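Tlr1174 protein (Synechococcus elongatus, PDB 2OZT) catalyses the dehydration of 2-succinyl-6-hydroxy-2,4-cyclohexadiene-1-carboxylate to 2-succinylbenzoate, a metal-dependent step on the way to phylloquinone. Local coordinates at residues R106-C111 with Q291-L296; G240-T246 with Q266-S272; E275-T281 with R304-L309. One frame throughout, in Å; residues are numbered along the deposited sequence.

The contacts gather round the last strand and helix of the barrel domain. Contact 2 pairs strands 241-244 and 268-270 and holds the predicted proton acceptor. Helix 277-290 follows; contact 3 takes in its first turn, and the 291-296 half of contact 1 begins just past its end. Contacts 1 and 2 have centres about 11 Å apart and touch where His294 meets Gln266 and Phe241. Contact 3 is centred about 15 Å from contact 1 and about 18 Å from contact 2. Along the chain, contact 2 falls between the segments of contact 1, and contacts 1 and 3 alternate. Contacts 1 and 3 join the C-terminal tail to the barrel; contact 2 belongs to its wall.

Contact 1: R106-C111 with Q291-L296; sequences RPWPIC and QPCHAL. With PO4 (phosphate ion), chain B.
Pro292 sets its CG and CD over one face of the Trp108 indole, the two side chains crossing at about a right angle. This is the tightly packed part of the contact. Pro292 CD stands 3.6 Å from the centroid of the six-membered ring of Trp108, nearly on the ring normal, in a CH-pi contact. Arg106 CG rests on the other face of the indole, toward the rim. Next to it, Leu296 fills the corner between Trp108 CB and Ile110. Its CG lies beside its own backbone N (chi1 -54°), and this brings Leu296 CD1 3.7 Å from Trp108 CB. Leu296 CB is 3.9 Å from Ile110 CD1. The backbones join in a single beta bridge between Ile110 and Leu296. Leu296 N donates to Pro109 O at 2.9 Å, and Cys111 N donates to Leu296 O at 2.8 Å; both bonds are nearly straight. A water donates to both Pro109 O and His294 O and links the two loops once more.

The solvent side is looser. Arg106 NH2 and Gln291 NE2 are 3.1 Å apart, but both are donors and do not bond. Their flat groups are turned 78° apart. Both residues bind Glu288 instead: Arg106 NE its carboxylate, Gln291 NE2 its carbonyl oxygen. At the other end a phosphate ion, probably from the crystallisation liquor, accepts from His294 ND1 through O4 at 2.9 Å and from Ala295 N through O1 at 2.8 Å. Arg165 and Thr134 also hold it.

Trp108, Pro292 and Leu296 all pack on Leu287 of helix 277-290. Pro292 and Leu296 also touch Phe270 of strand 268-270, and Cys111 and Ala295 reach Thr134 of strand 134-138. The lead-in to strand 112-114 is thus joined to the loop after helix 277-290.

Contact 2: G240-T246 with Q266-S272; sequences GFFVIKT and QRLVFSS
The Phe241 ring swings to the side of its own backbone N (chi1 -68°), and the Arg267 chain bends at its second torsion (chi2 -58°). The two turns lay Arg267 CD over the centre of the Phe241 ring, 3.9 Å from the centroid, in a CH-pi contact. The guanidinium follows off-centre, with Arg267 CZ 4.9 Å from the same centroid, a cation-pi contact. Arg267 NE also donates to Pro239 O, just ahead of Gly240. Phe241 CD1 touches Val269 CG2, and the ring meets that of Tyr194. With an alanine here, the Arg267 chain would probably lose the ring face it lies on, and a gap would open beside Val269 and Tyr194.

From Phe242 onward the strands run parallel, with short axes at 23°. Phe242 N donates to Arg267 O at 2.8 Å, and Val269 N returns a bond to Phe242 O. Ile244 N then donates to Val269 O at 2.8 Å, and Ser271 N closes the ladder on Ile244 O. These are neighbouring strands of the enolase-type barrel, joined by a beta-alpha-beta crossover through helices 246-249 and 252-260. Val243 and Val269 face strand 192-196, the metal-site side. Phe242, Ile244, Leu268 and Phe270 face the outer helices. There Leu268 CD2 fits between Phe242 CB and Ile244 CG1, 4.0 Å from each. Phe242 and Ile244 also pack against helix 227-235, and Phe270 against helix 277-290.

Past the strand ends a water donates to Ile244 O and Ser271 O and accepts from Thr246 N. Lys245, the predicted proton acceptor, curls back on its strand, and its NZ donates to Val243 O at 2.7 Å from above the carbonyl plane. Lys245 NZ also forms a salt bridge with Asp221, a magnesium ligand.

Contact 3: E275-T281 with R304-L309; sequences EGAIART and RSAPLL
Arg304 O takes two bonds from one guanidinium. Arg280 NH2 donates to it at 2.8 Å, from above the carbonyl plane, and Arg280 NH1 adds a weak bond at 3.0 Å. The same guanidinium is held from within its own segment. Arg280 NE forms a salt bridge with Glu275 OE1 at 3.0 Å, though the hydrogen bond in it is weak in angle. Ser272 OG also bonds Glu275 OE1. Arg280 NE and NH2 make weak bonds to Glu275 O. One face of the group is filled by Ala306 CB, 3.5 Å above its centre.

Arg304 is stretched out, its CG anti to the backbone N (chi1 -176°). This lays its guanidinium flat on the peptide between Glu275 and Gly276, with Gly276 N 3.3 Å above its centre. Gly276 has no side chain to keep it away. Glu12 and Tyr10 hold the far end of Arg304.

Farther along helix 277-290, Thr281 OG1 both gives and receives. It donates to Ala277 O at 2.7 Å and accepts from Leu309 N at 3.0 Å, the latter bond almost straight. Thr281 N reaches Ala277 O from the other face. Leu309 packs on Ala277 CB and Ile278, with Leu309 CG 3.8 Å from Ala277 CB.

Gly276 is the N-cap of this helix, and Glu46 of strand 42-47 accepts from Gly276 N and Ala279 N. Here the barrel domain, the N-terminal sheet and the C-terminal tail meet. The carboxylates of Glu275 and Glu12 probably balance the charges of the two buried arginines, and that of Glu46 is likely to ease the helix end.

Contact 1: R106-C111 with Q291-L296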
loop_
_atom_site.group_PDB
_atom_site.type_symbol
_atom_site.label_atom_id
_atom_site.label_comp_id
_atom_site.label_asym_id
_atom_site.label_seq_id
_atom_site.Cartn_x
_atom_site.Cartn_y
_atom_site.Cartn_z
ATOM N N ARG A 106 -12.693 -2.315 -11.649
ATOM C CA ARG A 106 -13.260 -3.622 -11.392
ATOM C C ARG A 106 -12.933 -4.092 -9.981
ATOM O O ARG A 106 -11.968 -3.595 -9.367
ATOM C CB ARG A 106 -12.797 -4.633 -12.443
ATOM C CG ARG A 106 -11.473 -5.253 -12.154
ATOM C CD ARG A 106 -11.037 -6.211 -13.239
ATOM N NE ARG A 106 -10.526 -5.494 -14.408
ATOM C CZ ARG A 106 -10.080 -6.121 -15.491
ATOM N NH1 ARG A 106 -10.099 -7.463 -15.523
ATOM N NH2 ARG A 106 -9.611 -5.431 -16.509
ATOM N N PRO A 107 -13.790 -4.982 -9.452
ATOM C CA PRO A 107 -13.406 -5.740 -8.296
ATOM C C PRO A 107 -12.162 -6.545 -8.630
ATOM O O PRO A 107 -12.094 -7.239 -9.651
ATOM C CB PRO A 107 -14.616 -6.670 -8.059
ATOM C CG PRO A 107 -15.302 -6.724 -9.364
ATOM C CD PRO A 107 -15.156 -5.329 -9.888
ATOM N N TRP A 108 -11.155 -6.353 -7.799
ATOM C CA TRP A 108 -10.056 -7.292 -7.665
ATOM C C TRP A 108 -10.167 -7.997 -6.326
ATOM O O TRP A 108 -10.744 -7.423 -5.379
ATOM C CB TRP A 108 -8.763 -6.488 -7.696
ATOM C CG TRP A 108 -8.559 -5.761 -8.996
ATOM C CD1 TRP A 108 -8.785 -4.432 -9.243
ATOM C CD2 TRP A 108 -8.099 -6.330 -10.241
ATOM N NE1 TRP A 108 -8.486 -4.139 -10.546
ATOM C CE2 TRP A 108 -8.071 -5.275 -11.187
ATOM C CE3 TRP A 108 -7.730 -7.603 -10.649
ATOM C CZ2 TRP A 108 -7.650 -5.457 -12.509
ATOM C CZ3 TRP A 108 -7.310 -7.782 -12.004
ATOM C CH2 TRP A 108 -7.302 -6.705 -12.904
ATOM N N PRO A 109 -9.633 -9.224 -6.234
ATOM C CA PRO A 109 -9.635 -9.891 -4.928
ATOM C C PRO A 109 -8.914 -9.030 -3.900
ATOM O O PRO A 109 -7.873 -8.412 -4.237
ATOM C CB PRO A 109 -8.818 -11.156 -5.176
ATOM C CG PRO A 109 -9.048 -11.466 -6.629
ATOM C CD PRO A 109 -9.046 -10.089 -7.282
ATOM N N ILE A 110 -9.429 -9.045 -2.668
ATOM C CA ILE A 110 -8.902 -8.222 -1.577
ATOM C C ILE A 110 -8.435 -9.126 -0.443
ATOM O O ILE A 110 -9.115 -10.092 -0.114
ATOM C CB ILE A 110 -10.001 -7.296 -1.001
ATOM C CG1 ILE A 110 -10.604 -6.401 -2.090
ATOM C CG2 ILE A 110 -9.461 -6.442 0.176
ATOM C CD1 ILE A 110 -9.579 -5.437 -2.711
ATOM N N CYS A 111 -7.285 -8.823 0.143
ATOM C CA CYS A 111 -6.764 -9.619 1.288
ATOM C C CYS A 111 -7.482 -9.229 2.556
ATOM O O CYS A 111 -7.661 -8.036 2.855
ATOM C CB CYS A 111 -5.281 -9.308 1.407
ATOM S SG CYS A 111 -4.475 -10.161 2.744
ATOM N N GLN A 291 -2.826 -5.029 -13.930
ATOM C CA GLN A 291 -3.506 -6.336 -13.808
ATOM C C GLN A 291 -2.934 -7.239 -12.723
ATOM O O GLN A 291 -2.238 -8.224 -12.995
ATOM C CB GLN A 291 -3.492 -7.071 -15.149
ATOM C CG GLN A 291 -4.215 -6.243 -16.208
ATOM C CD GLN A 291 -5.603 -6.693 -16.453
ATOM O OE1 GLN A 291 -5.891 -7.884 -16.432
ATOM N NE2 GLN A 291 -6.507 -5.739 -16.684
ATOM N N PRO A 292 -3.214 -6.881 -11.475
ATOM C CA PRO A 292 -2.565 -7.561 -10.349
ATOM C C PRO A 292 -2.884 -9.060 -10.297
ATOM O O PRO A 292 -3.975 -9.491 -10.675
ATOM C CB PRO A 292 -3.143 -6.825 -9.111
ATOM C CG PRO A 292 -4.429 -6.207 -9.604
ATOM C CD PRO A 292 -4.159 -5.852 -11.052
ATOM N N CYS A 293 -1.930 -9.828 -9.780
ATOM C CA CYS A 293 -2.089 -11.272 -9.662
ATOM C C CYS A 293 -2.077 -11.781 -8.234
ATOM O O CYS A 293 -1.985 -12.997 -7.983
ATOM C CB CYS A 293 -0.988 -12.004 -10.449
ATOM S SG CYS A 293 0.653 -11.657 -9.889
ATOM N N HIS A 294 -2.134 -10.856 -7.281
ATOM C CA HIS A 294 -2.265 -11.208 -5.860
ATOM C C HIS A 294 -3.308 -10.339 -5.218
ATOM O O HIS A 294 -3.519 -9.179 -5.646
ATOM C CB HIS A 294 -0.934 -11.000 -5.141
ATOM C CG HIS A 294 0.172 -11.828 -5.719
ATOM N ND1 HIS A 294 0.141 -13.208 -5.706
ATOM C CD2 HIS A 294 1.333 -11.473 -6.340
ATOM C CE1 HIS A 294 1.242 -13.675 -6.286
ATOM N NE2 HIS A 294 1.971 -12.650 -6.697
ATOM N N ALA A 295 -3.964 -10.870 -4.189
ATOM C CA ALA A 295 -5.016 -10.145 -3.473
ATOM C C ALA A 295 -4.461 -8.817 -2.990
ATOM O O ALA A 295 -3.342 -8.746 -2.467
ATOM C CB ALA A 295 -5.459 -10.965 -2.238
ATOM N N LEU A 296 -5.257 -7.765 -3.168
ATOM C CA LEU A 296 -4.818 -6.416 -2.826
ATOM C C LEU A 296 -4.866 -6.130 -1.348
ATOM O O LEU A 296 -5.809 -6.581 -0.639
ATOM C CB LEU A 296 -5.739 -5.352 -3.480
ATOM C CG LEU A 296 -5.973 -5.421 -4.987
ATOM C CD1 LEU A 296 -6.899 -4.281 -5.416
ATOM C CD2 LEU A 296 -4.609 -5.356 -5.744
HETATM P P PO4 B . -2.688 -14.253 -3.624
HETATM O O1 PO4 B . -4.026 -13.587 -3.706
HETATM O O2 PO4 B . -1.751 -13.221 -3.098
HETATM O O3 PO4 B . -2.799 -15.404 -2.623
HETATM O O4 PO4 B . -2.025 -14.870 -4.841
HETATM O O HOH W 1 -6.144 -8.736 -6.706
#

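Contact 2: G240-T246 with Q266-S272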
loop_
_atom_site.group_PDB
_atom_site.type_symbol
_atom_site.label_atom_id
_atom_site.label_comp_id
_atom_site.label_asym_id
_atom_site.label_seq_id
_atom_site.Cartn_x
_atom_site.Cartn_y
_atom_site.Cartn_z
ATOM N N GLY A 240 12.378 -11.826 -3.338
ATOM C CA GLY A 240 11.035 -11.937 -2.815
ATOM C C GLY A 240 10.030 -10.950 -3.378
ATOM O O GLY A 240 10.115 -10.521 -4.557
ATOM N N PHE A 241 9.034 -10.677 -2.547
ATOM C CA PHE A 241 7.936 -9.811 -2.961
ATOM C C PHE A 241 8.129 -8.364 -2.528
ATOM O O PHE A 241 8.888 -8.034 -1.626
ATOM C CB PHE A 241 6.617 -10.307 -2.367
ATOM C CG PHE A 241 6.165 -11.616 -2.938
ATOM C CD1 PHE A 241 5.227 -11.685 -3.950
ATOM C CD2 PHE A 241 6.700 -12.805 -2.435
ATOM C CE1 PHE A 241 4.851 -12.921 -4.471
ATOM C CE2 PHE A 241 6.292 -14.036 -2.916
ATOM C CZ PHE A 241 5.375 -14.102 -3.956
ATOM N N PHE A 242 7.432 -7.473 -3.240
ATOM C CA PHE A 242 7.472 -6.049 -2.906
ATOM C C PHE A 242 6.025 -5.614 -2.699
ATOM O O PHE A 242 5.186 -5.874 -3.572
ATOM C CB PHE A 242 7.941 -5.263 -4.135
ATOM C CG PHE A 242 9.379 -5.510 -4.572
ATOM C CD1 PHE A 242 10.377 -4.622 -4.226
ATOM C CD2 PHE A 242 9.696 -6.574 -5.422
ATOM C CE1 PHE A 242 11.699 -4.822 -4.688
ATOM C CE2 PHE A 242 11.013 -6.755 -5.875
ATOM C CZ PHE A 242 11.986 -5.877 -5.501
ATOM N N VAL A 243 5.726 -5.018 -1.554
ATOM C CA VAL A 243 4.365 -4.506 -1.312
ATOM C C VAL A 243 4.389 -3.018 -1.713
ATOM O O VAL A 243 5.080 -2.211 -1.087
ATOM C CB VAL A 243 3.967 -4.680 0.161
ATOM C CG1 VAL A 243 2.555 -4.145 0.410
ATOM C CG2 VAL A 243 4.068 -6.175 0.564
ATOM N N ILE A 244 3.693 -2.679 -2.796
ATOM C CA ILE A 244 3.750 -1.332 -3.363
ATOM C C ILE A 244 2.572 -0.509 -2.883
ATOM O O ILE A 244 1.401 -0.912 -3.087
ATOM C CB ILE A 244 3.636 -1.439 -4.899
ATOM C CG1 ILE A 244 4.767 -2.282 -5.509
ATOM C CG2 ILE A 244 3.605 -0.027 -5.554
ATOM C CD1 ILE A 244 6.192 -1.767 -5.199
ATOM N N LYS A 245 2.873 0.621 -2.238
ATOM C CA LYS A 245 1.823 1.584 -1.873
ATOM C C LYS A 245 1.820 2.675 -2.917
ATOM O O LYS A 245 2.590 3.627 -2.857
ATOM C CB LYS A 245 2.079 2.225 -0.501
ATOM C CG LYS A 245 1.829 1.273 0.694
ATOM C CD LYS A 245 2.838 0.092 0.862
ATOM C CE LYS A 245 4.284 0.542 1.062
ATOM N NZ LYS A 245 5.159 -0.737 1.212
ATOM N N THR A 246 0.963 2.478 -3.917
ATOM C CA THR A 246 1.008 3.339 -5.097
ATOM C C THR A 246 0.858 4.828 -4.738
ATOM O O THR A 246 1.506 5.677 -5.370
ATOM C CB THR A 246 -0.029 2.874 -6.072
ATOM O OG1 THR A 246 0.230 1.517 -6.444
ATOM C CG2 THR A 246 -0.048 3.693 -7.375
ATOM N N GLN A 266 4.902 -10.552 -11.130
ATOM C CA GLN A 266 4.400 -11.575 -10.207
ATOM C C GLN A 266 4.878 -11.380 -8.775
ATOM O O GLN A 266 4.297 -11.952 -7.878
ATOM C CB GLN A 266 4.800 -12.956 -10.759
ATOM C CG GLN A 266 4.215 -14.194 -10.002
ATOM C CD GLN A 266 4.944 -14.561 -8.742
ATOM O OE1 GLN A 266 6.152 -14.273 -8.582
ATOM N NE2 GLN A 266 4.218 -15.197 -7.801
ATOM N N ARG A 267 5.920 -10.579 -8.575
ATOM C CA ARG A 267 6.407 -10.337 -7.219
ATOM C C ARG A 267 5.781 -9.105 -6.548
ATOM O O ARG A 267 6.163 -8.743 -5.447
ATOM C CB ARG A 267 7.939 -10.227 -7.238
ATOM C CG ARG A 267 8.646 -11.597 -7.453
ATOM C CD ARG A 267 8.259 -12.582 -6.402
ATOM N NE ARG A 267 9.310 -13.573 -6.213
ATOM C CZ ARG A 267 9.157 -14.891 -6.334
ATOM N NH1 ARG A 267 7.971 -15.421 -6.618
ATOM N NH2 ARG A 267 10.201 -15.691 -6.146
ATOM N N LEU A 268 4.836 -8.432 -7.221
ATOM C CA LEU A 268 4.152 -7.241 -6.644
ATOM C C LEU A 268 2.854 -7.587 -5.924
ATOM O O LEU A 268 2.043 -8.393 -6.405
ATOM C CB LEU A 268 3.818 -6.215 -7.744
ATOM C CG LEU A 268 5.010 -5.747 -8.569
ATOM C CD1 LEU A 268 4.547 -4.611 -9.446
ATOM C CD2 LEU A 268 6.209 -5.309 -7.704
ATOM N N VAL A 269 2.653 -6.877 -4.816
ATOM C CA VAL A 269 1.367 -6.872 -4.116
ATOM C C VAL A 269 1.024 -5.397 -3.899
ATOM O O VAL A 269 1.819 -4.647 -3.335
ATOM C CB VAL A 269 1.484 -7.579 -2.747
ATOM C CG1 VAL A 269 0.177 -7.423 -1.951
ATOM C CG2 VAL A 269 1.764 -9.079 -2.978
ATOM N N PHE A 270 -0.144 -4.975 -4.390
ATOM C CA PHE A 270 -0.511 -3.590 -4.214
ATOM C C PHE A 270 -1.355 -3.373 -2.969
ATOM O O PHE A 270 -2.320 -4.088 -2.759
ATOM C CB PHE A 270 -1.316 -3.147 -5.450
ATOM C CG PHE A 270 -0.508 -3.112 -6.716
ATOM C CD1 PHE A 270 0.146 -1.957 -7.074
ATOM C CD2 PHE A 270 -0.445 -4.213 -7.564
ATOM C CE1 PHE A 270 0.939 -1.905 -8.255
ATOM C CE2 PHE A 270 0.344 -4.196 -8.719
ATOM C CZ PHE A 270 0.991 -3.017 -9.073
ATOM N N SER A 271 -0.974 -2.377 -2.165
ATOM C CA SER A 271 -1.637 -2.142 -0.890
ATOM C C SER A 271 -1.960 -0.720 -0.595
ATOM O O SER A 271 -1.522 0.218 -1.303
ATOM C CB SER A 271 -0.780 -2.724 0.243
ATOM O OG SER A 271 0.287 -1.877 0.542
ATOM N N SER A 272 -2.811 -0.574 0.419
ATOM C CA SER A 272 -3.313 0.739 0.825
ATOM C C SER A 272 -2.437 1.468 1.815
ATOM O O SER A 272 -1.849 0.868 2.714
ATOM C CB SER A 272 -4.695 0.576 1.454
ATOM O OG SER A 272 -5.192 1.838 1.900
HETATM O O HOH W 2 -1.007 0.335 -4.059
#

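Contact 3: E275-T281 with R304-L309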
loop_
_atom_site.group_PDB
_atom_site.type_symbol
_atom_site.label_atom_id
_atom_site.label_comp_id
_atom_site.label_asym_id
_atom_site.label_seq_id
_atom_site.Cartn_x
_atom_site.Cartn_y
_atom_site.Cartn_z
ATOM N N GLU A 275 -5.408 5.838 2.254
ATOM C CA GLU A 275 -5.684 7.028 1.448
ATOM C C GLU A 275 -7.192 7.136 1.202
ATOM O O GLU A 275 -7.958 6.228 1.511
ATOM C CB GLU A 275 -4.891 6.984 0.116
ATOM C CG GLU A 275 -5.256 5.842 -0.805
ATOM C CD GLU A 275 -4.796 4.469 -0.305
ATOM O OE1 GLU A 275 -5.643 3.738 0.247
ATOM O OE2 GLU A 275 -3.618 4.139 -0.515
ATOM N N GLY A 276 -7.631 8.255 0.609
ATOM C CA GLY A 276 -9.063 8.446 0.416
ATOM C C GLY A 276 -9.522 7.953 -0.948
ATOM O O GLY A 276 -8.743 7.324 -1.704
ATOM N N ALA A 277 -10.798 8.223 -1.260
ATOM C CA ALA A 277 -11.423 7.686 -2.461
ATOM C C ALA A 277 -10.824 8.217 -3.766
ATOM O O ALA A 277 -10.811 7.495 -4.780
ATOM C CB ALA A 277 -12.915 8.001 -2.424
ATOM N N ILE A 278 -10.318 9.439 -3.764
ATOM C CA ILE A 278 -9.705 9.960 -4.992
ATOM C C ILE A 278 -8.460 9.124 -5.343
ATOM O O ILE A 278 -8.340 8.592 -6.427
ATOM C CB ILE A 278 -9.422 11.451 -4.895
ATOM C CG1 ILE A 278 -10.775 12.174 -4.893
ATOM C CG2 ILE A 278 -8.520 11.905 -6.036
ATOM C CD1 ILE A 278 -10.648 13.730 -4.648
ATOM N N ALA A 279 -7.571 8.942 -4.360
ATOM C CA ALA A 279 -6.363 8.140 -4.592
ATOM C C ALA A 279 -6.707 6.690 -4.863
ATOM O O ALA A 279 -6.134 6.081 -5.746
ATOM C CB ALA A 279 -5.471 8.210 -3.324
ATOM N N ARG A 280 -7.621 6.119 -4.070
ATOM C CA ARG A 280 -7.945 4.671 -4.274
ATOM C C ARG A 280 -8.516 4.452 -5.680
ATOM O O ARG A 280 -8.145 3.481 -6.332
ATOM C CB ARG A 280 -8.938 4.129 -3.237
ATOM C CG ARG A 280 -8.328 4.051 -1.894
ATOM C CD ARG A 280 -8.968 3.041 -0.926
ATOM N NE ARG A 280 -8.586 3.499 0.408
ATOM C CZ ARG A 280 -9.140 3.135 1.564
ATOM N NH1 ARG A 280 -10.125 2.219 1.601
ATOM N NH2 ARG A 280 -8.685 3.688 2.684
ATOM N N THR A 281 -9.397 5.350 -6.136
ATOM C CA THR A 281 -9.991 5.168 -7.457
ATOM C C THR A 281 -8.928 5.315 -8.536
ATOM O O THR A 281 -8.916 4.542 -9.499
ATOM C CB THR A 281 -11.157 6.139 -7.697
ATOM O OG1 THR A 281 -12.084 6.026 -6.623
ATOM C CG2 THR A 281 -11.913 5.736 -8.981
ATOM N N ARG A 304 -10.233 3.170 7.439
ATOM C CA ARG A 304 -10.627 4.217 6.496
ATOM C C ARG A 304 -11.366 3.660 5.315
ATOM O O ARG A 304 -10.791 3.074 4.407
ATOM C CB ARG A 304 -9.445 5.059 6.032
ATOM C CG ARG A 304 -9.896 6.195 5.129
ATOM C CD ARG A 304 -8.762 7.161 4.844
ATOM N NE ARG A 304 -9.271 8.343 4.136
ATOM C CZ ARG A 304 -8.512 9.363 3.737
ATOM N NH1 ARG A 304 -7.197 9.320 3.817
ATOM N NH2 ARG A 304 -9.072 10.386 3.095
ATOM N N SER A 305 -12.665 3.883 5.346
ATOM C CA SER A 305 -13.529 3.482 4.291
ATOM C C SER A 305 -13.449 4.543 3.200
ATOM O O SER A 305 -13.524 5.746 3.470
ATOM C CB SER A 305 -14.950 3.342 4.866
ATOM O OG SER A 305 -15.890 3.237 3.831
ATOM N N ALA A 306 -13.288 4.089 1.970
ATOM C CA ALA A 306 -13.155 5.015 0.844
ATOM C C ALA A 306 -13.717 4.355 -0.403
ATOM O O ALA A 306 -12.985 3.829 -1.254
ATOM C CB ALA A 306 -11.690 5.414 0.665
ATOM N N PRO A 307 -15.044 4.316 -0.499
ATOM C CA PRO A 307 -15.669 3.687 -1.658
ATOM C C PRO A 307 -15.224 4.334 -2.973
ATOM O O PRO A 307 -15.076 5.565 -3.058
ATOM C CB PRO A 307 -17.169 3.912 -1.399
ATOM C CG PRO A 307 -17.238 3.989 0.142
ATOM C CD PRO A 307 -16.037 4.808 0.479
ATOM N N LEU A 308 -14.980 3.505 -3.983
ATOM C CA LEU A 308 -14.537 4.033 -5.263
ATOM C C LEU A 308 -15.567 4.988 -5.861
ATOM O O LEU A 308 -16.788 4.775 -5.706
ATOM C CB LEU A 308 -14.190 2.920 -6.248
ATOM C CG LEU A 308 -13.217 1.853 -5.730
ATOM C CD1 LEU A 308 -12.828 0.975 -6.878
ATOM C CD2 LEU A 308 -11.969 2.488 -5.088
ATOM N N LEU A 309 -15.066 6.012 -6.533
ATOM C CA LEU A 309 -15.889 7.060 -7.118
ATOM C C LEU A 309 -16.321 6.679 -8.526
ATOM O O LEU A 309 -15.485 6.446 -9.390
ATOM C CB LEU A 309 -15.090 8.355 -7.128
ATOM C CG LEU A 309 -14.688 8.826 -5.716
ATOM C CD1 LEU A 309 -13.618 9.897 -5.828
ATOM C CD2 LEU A 309 -15.864 9.368 -4.968
#